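Local coordinates for mitogen (Streptococcus dysgalactiae, PDB 2J4X), which is a bacterial superantigen of the staphylococcal/streptococcal toxin family that binds zinc and probably acts as a T-cell-stimulating toxin, at residues K79-S82 against E87-N90; K146-M149 against K155-E158. One frame throughout, in Å; residues are numbered along the deposited sequence.

Contact 1 of 2, residues K79-S82 against E87-N90; sequences KSYS and EQYN
Tyr81 and Ser82 meet Gln88, Tyr89 and Asn90 across a beta hairpin of the OB-fold domain, formed by strands 71-84 and 87-98. The short axes of 79-82 and 87-90 approach to 4.8 Å at 168°, which establishes an antiparallel pairing. Along 87-90, Glu87 turns its carboxylate away from the partner strand and makes a weak hydrogen bond to the backbone of Lys52. Gln88 is the first residue whose side chain reaches across. Its CG is anti to the backbone N (chi1 -179°) and the chain stays extended beyond it, which carries the amide to the Tyr81 ring: NE2 of Gln88 lies 3.4 Å from CD2 of Tyr81. Amide and ring planes are 49° apart, so the two are neither stacked nor perpendicular.

Tyr89 carries both backbone hydrogen bonds between the two segments. It forms the hydrogen-bonded pair with Ser82, whose O accepts from Tyr89 N at 2.8 Å; the return bond, from Ser82 N to Tyr89 O, is longer at 3.2 Å. The same Tyr89 O also receives a CA-H...O contact from Tyr81. On the sheet face shared by Ser82 and Tyr89, OG of Ser82 packs against CB of Tyr89 at 3.6 Å, while OG is hydrogen-bonded with Tyr91 OH, further along the second strand.

Asn90, buried, is the non-hydrogen-bonded partner of Tyr81, and both side chains project from the opposite face to that of Ser82 and Tyr89. Backbone bonds from Asn90 to Val53 and Ser55 join the hairpin to strand 53-57. The side-chain amide of Asn90 turns back along strand 87-98, where ND2 of Asn90 gives a weak hydrogen bond to OE1 of Gln88, 3.3 Å away.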
ATOM      1  N   LYS A  79       4.944  10.767   0.362  1.00 38.93           N
ATOM      2  CA  LYS A  79       4.630  11.466   1.621  1.00 40.56           C
ATOM      3  C   LYS A  79       4.697  12.968   1.440  1.00 41.59           C
ATOM      4  O   LYS A  79       3.924  13.716   2.038  1.00 41.27           O
ATOM      5  CB  LYS A  79       5.639  11.103   2.713  1.00 41.25           C
ATOM      6  CG  LYS A  79       5.619   9.682   3.163  1.00 43.19           C
ATOM      7  CD  LYS A  79       7.003   9.256   3.632  1.00 47.78           C
ATOM      8  CE  LYS A  79       7.569  10.147   4.732  1.00 50.85           C
ATOM      9  NZ  LYS A  79       8.847   9.579   5.293  1.00 51.44           N
ATOM     10  N   SER A  80       5.665  13.395   0.635  1.00 43.61           N
ATOM     11  CA  SER A  80       5.880  14.796   0.353  1.00 45.66           C
ATOM     12  C   SER A  80       6.856  14.989  -0.800  1.00 46.99           C
ATOM     13  O   SER A  80       7.495  14.043  -1.260  1.00 45.45           O
ATOM     14  CB  SER A  80       6.395  15.510   1.607  1.00 47.07           C
ATOM     15  OG  SER A  80       7.468  14.809   2.207  1.00 49.78           O
ATOM     16  N   TYR A  81       6.928  16.229  -1.271  1.00 48.92           N
ATOM     17  CA  TYR A  81       7.797  16.621  -2.360  1.00 51.05           C
ATOM     18  C   TYR A  81       8.582  17.811  -1.858  1.00 52.85           C
ATOM     19  O   TYR A  81       8.176  18.466  -0.902  1.00 54.06           O
ATOM     20  CB  TYR A  81       6.995  17.106  -3.571  1.00 52.38           C
ATOM     21  CG  TYR A  81       5.947  16.164  -4.117  1.00 54.36           C
ATOM     22  CD1 TYR A  81       4.762  15.911  -3.414  1.00 54.95           C
ATOM     23  CD2 TYR A  81       6.112  15.573  -5.371  1.00 54.11           C
ATOM     24  CE1 TYR A  81       3.762  15.095  -3.957  1.00 55.02           C
ATOM     25  CE2 TYR A  81       5.124  14.762  -5.923  1.00 53.62           C
ATOM     26  CZ  TYR A  81       3.951  14.528  -5.219  1.00 55.28           C
ATOM     27  OH  TYR A  81       2.959  13.756  -5.797  1.00 54.97           O
ATOM     28  N   SER A  82       9.697  18.096  -2.517  1.00 53.74           N
ATOM     29  CA  SER A  82      10.525  19.255  -2.197  1.00 54.00           C
ATOM     30  C   SER A  82      11.468  19.497  -3.356  1.00 55.10           C
ATOM     31  O   SER A  82      12.127  18.577  -3.829  1.00 56.51           O
ATOM     32  CB  SER A  82      11.310  19.046  -0.901  1.00 52.41           C
ATOM     33  OG  SER A  82      12.011  17.826  -0.904  1.00 54.11           O
ATOM     34  N   GLU A  87      15.598  20.530  -8.939  1.00 64.02           N
ATOM     35  CA  GLU A  87      15.343  19.088  -9.084  1.00 62.66           C
ATOM     36  C   GLU A  87      14.340  18.672  -7.996  1.00 61.97           C
ATOM     37  O   GLU A  87      14.551  18.947  -6.809  1.00 62.27           O
ATOM     38  CB  GLU A  87      16.638  18.277  -8.939  1.00 62.68           C
ATOM     39  CG  GLU A  87      17.251  17.838 -10.272  1.00 62.41           C
ATOM     40  CD  GLU A  87      17.439  16.327 -10.379  1.00 61.76           C
ATOM     41  OE1 GLU A  87      18.241  15.779  -9.595  1.00 61.75           O
ATOM     42  OE2 GLU A  87      16.789  15.692 -11.242  1.00 60.97           O
ATOM     43  N   GLN A  88      13.250  18.019  -8.403  1.00 60.79           N
ATOM     44  CA  GLN A  88      12.201  17.591  -7.468  1.00 59.17           C
ATOM     45  C   GLN A  88      12.473  16.257  -6.780  1.00 57.98           C
ATOM     46  O   GLN A  88      12.847  15.262  -7.421  1.00 57.39           O
ATOM     47  CB  GLN A  88      10.843  17.502  -8.183  1.00 59.64           C
ATOM     48  CG  GLN A  88       9.684  17.083  -7.277  1.00 60.47           C
ATOM     49  CD  GLN A  88       8.422  16.735  -8.050  1.00 61.56           C
ATOM     50  OE1 GLN A  88       8.388  15.767  -8.804  1.00 61.91           O
ATOM     51  NE2 GLN A  88       7.378  17.525  -7.862  1.00 63.46           N
ATOM     52  N   TYR A  89      12.275  16.257  -5.464  1.00 55.67           N
ATOM     53  CA  TYR A  89      12.444  15.070  -4.637  1.00 54.40           C
ATOM     54  C   TYR A  89      11.070  14.505  -4.297  1.00 53.27           C
ATOM     55  O   TYR A  89      10.123  15.267  -4.053  1.00 53.87           O
ATOM     56  CB  TYR A  89      13.167  15.420  -3.340  1.00 55.07           C
ATOM     57  CG  TYR A  89      14.655  15.377  -3.467  1.00 57.54           C
ATOM     58  CD1 TYR A  89      15.311  16.113  -4.462  1.00 58.70           C
ATOM     59  CD2 TYR A  89      15.418  14.571  -2.619  1.00 58.77           C
ATOM     60  CE1 TYR A  89      16.697  16.045  -4.613  1.00 59.57           C
ATOM     61  CE2 TYR A  89      16.804  14.492  -2.761  1.00 60.00           C
ATOM     62  CZ  TYR A  89      17.431  15.230  -3.759  1.00 60.31           C
ATOM     63  OH  TYR A  89      18.791  15.150  -3.904  1.00 62.90           O
ATOM     64  N   ASN A  90      10.951  13.179  -4.304  1.00 50.57           N
ATOM     65  CA  ASN A  90       9.699  12.515  -3.962  1.00 47.73           C
ATOM     66  C   ASN A  90      10.050  11.613  -2.794  1.00 45.71           C
ATOM     67  O   ASN A  90      10.871  10.700  -2.943  1.00 45.44           O
ATOM     68  CB  ASN A  90       9.192  11.649  -5.113  1.00 49.51           C
ATOM     69  CG  ASN A  90       8.876  12.445  -6.372  1.00 51.61           C
ATOM     70  OD1 ASN A  90       8.178  11.957  -7.259  1.00 53.39           O
ATOM     71  ND2 ASN A  90       9.392  13.661  -6.464  1.00 54.41           N
TER

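Contact 2 of 2, residues K146-M149 against K155-E158; sequences KSLM and KLYE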
ATOM      1  N   LYS A 146      -7.549   3.309  -1.875  1.00 28.23           N
ATOM      2  CA  LYS A 146      -7.886   4.216  -2.977  1.00 27.97           C
ATOM      3  C   LYS A 146      -9.144   3.749  -3.723  1.00 29.00           C
ATOM      4  O   LYS A 146      -9.978   4.558  -4.119  1.00 29.39           O
ATOM      5  CB  LYS A 146      -6.702   4.351  -3.937  1.00 25.78           C
ATOM      6  CG  LYS A 146      -5.637   5.323  -3.461  1.00 24.06           C
ATOM      7  CD  LYS A 146      -4.436   5.342  -4.425  1.00 25.86           C
ATOM      8  CE  LYS A 146      -3.352   6.348  -4.039  1.00 23.27           C
ATOM      9  NZ  LYS A 146      -3.735   7.733  -4.370  1.00 23.40           N
ATOM     10  N   SER A 147      -9.281   2.446  -3.899  1.00 29.15           N
ATOM     11  CA  SER A 147     -10.458   1.890  -4.552  1.00 31.23           C
ATOM     12  C   SER A 147     -11.714   2.177  -3.685  1.00 31.05           C
ATOM     13  O   SER A 147     -12.789   2.493  -4.199  1.00 31.34           O
ATOM     14  CB  SER A 147     -10.245   0.380  -4.751  1.00 32.66           C
ATOM     15  OG  SER A 147     -11.450  -0.277  -5.102  1.00 38.11           O
ATOM     16  N   LEU A 148     -11.567   2.073  -2.365  1.00 30.94           N
ATOM     17  CA  LEU A 148     -12.668   2.339  -1.452  1.00 29.90           C
ATOM     18  C   LEU A 148     -12.952   3.845  -1.374  1.00 29.59           C
ATOM     19  O   LEU A 148     -14.084   4.261  -1.155  1.00 30.21           O
ATOM     20  CB  LEU A 148     -12.335   1.793  -0.055  1.00 30.59           C
ATOM     21  CG  LEU A 148     -12.353   0.279   0.180  1.00 31.06           C
ATOM     22  CD1 LEU A 148     -11.745  -0.032   1.524  1.00 30.17           C
ATOM     23  CD2 LEU A 148     -13.772  -0.248   0.099  1.00 31.20           C
ATOM     24  N   MET A 149     -11.917   4.658  -1.545  1.00 29.02           N
ATOM     25  CA  MET A 149     -12.071   6.099  -1.501  1.00 30.65           C
ATOM     26  C   MET A 149     -12.899   6.631  -2.672  1.00 33.24           C
ATOM     27  O   MET A 149     -13.723   7.542  -2.497  1.00 35.80           O
ATOM     28  CB  MET A 149     -10.701   6.782  -1.479  1.00 28.14           C
ATOM     29  CG  MET A 149      -9.939   6.547  -0.190  1.00 27.86           C
ATOM     30  SD  MET A 149      -8.510   7.592  -0.020  1.00 31.59           S
ATOM     31  CE  MET A 149      -7.700   7.225  -1.479  1.00 28.56           C
ATOM     32  N   LYS A 155     -17.171   6.119  -0.332  1.00 40.41           N
ATOM     33  CA  LYS A 155     -16.479   7.405  -0.125  1.00 40.77           C
ATOM     34  C   LYS A 155     -15.625   7.353   1.150  1.00 39.80           C
ATOM     35  O   LYS A 155     -15.802   8.164   2.070  1.00 41.80           O
ATOM     36  CB  LYS A 155     -17.481   8.568   0.021  1.00 41.95           C
ATOM     37  CG  LYS A 155     -18.345   8.852  -1.192  1.00 44.92           C
ATOM     38  CD  LYS A 155     -19.317   9.997  -0.895  1.00 47.85           C
ATOM     39  CE  LYS A 155     -20.328  10.224  -2.042  1.00 50.78           C
ATOM     40  NZ  LYS A 155     -21.552   9.339  -1.978  1.00 49.70           N
ATOM     41  N   LEU A 156     -14.706   6.398   1.210  1.00 37.05           N
ATOM     42  CA  LEU A 156     -13.848   6.253   2.376  1.00 34.40           C
ATOM     43  C   LEU A 156     -13.107   7.556   2.656  1.00 32.77           C
ATOM     44  O   LEU A 156     -12.602   8.200   1.733  1.00 31.79           O
ATOM     45  CB  LEU A 156     -12.856   5.095   2.145  1.00 34.18           C
ATOM     46  CG  LEU A 156     -11.943   4.602   3.273  1.00 33.81           C
ATOM     47  CD1 LEU A 156     -12.776   4.199   4.486  1.00 33.90           C
ATOM     48  CD2 LEU A 156     -11.097   3.434   2.778  1.00 31.92           C
ATOM     49  N   TYR A 157     -13.079   7.940   3.932  1.00 33.28           N
ATOM     50  CA  TYR A 157     -12.384   9.143   4.449  1.00 33.86           C
ATOM     51  C   TYR A 157     -13.031  10.490   4.122  1.00 35.21           C
ATOM     52  O   TYR A 157     -12.490  11.553   4.450  1.00 34.54           O
ATOM     53  CB  TYR A 157     -10.888   9.152   4.035  1.00 31.33           C
ATOM     54  CG  TYR A 157     -10.138   7.860   4.366  1.00 30.46           C
ATOM     55  CD1 TYR A 157     -10.409   7.132   5.543  1.00 29.35           C
ATOM     56  CD2 TYR A 157      -9.190   7.333   3.480  1.00 30.13           C
ATOM     57  CE1 TYR A 157      -9.755   5.902   5.813  1.00 28.31           C
ATOM     58  CE2 TYR A 157      -8.536   6.111   3.747  1.00 27.46           C
ATOM     59  CZ  TYR A 157      -8.827   5.410   4.901  1.00 27.11           C
ATOM     60  OH  TYR A 157      -8.219   4.207   5.114  1.00 27.72           O
ATOM     61  N   GLU A 158     -14.189  10.443   3.472  1.00 38.41           N
ATOM     62  CA  GLU A 158     -14.911  11.675   3.172  1.00 41.64           C
ATOM     63  C   GLU A 158     -15.687  12.061   4.440  1.00 43.54           C
ATOM     64  O   GLU A 158     -16.107  11.199   5.210  1.00 42.95           O
ATOM     65  CB  GLU A 158     -15.884  11.485   1.989  1.00 41.41           C
ATOM     66  CG  GLU A 158     -15.227  11.582   0.620  1.00 42.77           C
ATOM     67  CD  GLU A 158     -14.357  12.835   0.468  1.00 45.00           C
ATOM     68  OE1 GLU A 158     -13.307  12.749  -0.214  1.00 46.17           O
ATOM     69  OE2 GLU A 158     -14.714  13.906   1.020  1.00 46.82           O
TER
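Leu148 and Met149, near the C-terminal end of helix 137-150, receive Leu156 and Tyr157 from the loop that follows, within the beta-grasp domain. Residues 155-158 form a type II beta turn, with Leu156 and Tyr157 at its two central positions.

The polar link is one backbone hydrogen bond. Leu156 N donates to Leu148 O at 3.2 Å, nearly straight at the hydrogen, although the donor stands 42° out of the carbonyl plane and therefore does not follow a lone pair. It ties the turn directly to the helix backbone.

Apolar packing lies beside this bond. With CG of Leu156 anti to the backbone N (chi1 -172°), its CD2 comes to 3.5 Å from CB of Leu148 and also meets CD1 of Leu148, the two side chains crossing at a slant. On the next helix residue, CG of Met149 lies 4.0 Å from CB of Leu156.

A Met-aromatic contact completes the interface. SD of Met149 lies 4.9 Å from the centroid of the Tyr157 ring and 78° off its normal, which places the sulfur at the ring edge; its nearest ring atom is CD2 of Tyr157, at 3.6 Å. One face of that ring is occupied by CG of Leu156, 3.4 Å above the plane and over the centre.

Tyr157 OH bonds to Leu182 O, and its side chain also touches Leu10, Lys11 and Tyr14 of helix 7-14; Met149 also touches Tyr14. Leu148 instead packs on Met111 and Ile113 of strand 104-114, so the contact lies between the N-terminal helix and the beta-grasp sheet.

Contact 1 is a surface contact and contact 2 a buried one; the first belongs to the OB-fold domain, the second to the beta-grasp domain, with centres about 25 Å apart and nearest atoms about 9 Å apart. They share no helix or strand: 79-82 and 87-90 pair two strands of one hairpin, whereas 146-149 and 155-158 join a helix to its following loop. Accordingly, reciprocal backbone bonds set the register in contact 1, and its side chains bring amides and a hydroxyl to the interface. Contact 2 has a single backbone bond and relies on leucine, methionine and tyrosine packing. Contact 1 is away from the zinc site, while the Leu148 side chain is about 10 Å from that of zinc-binding Asp203.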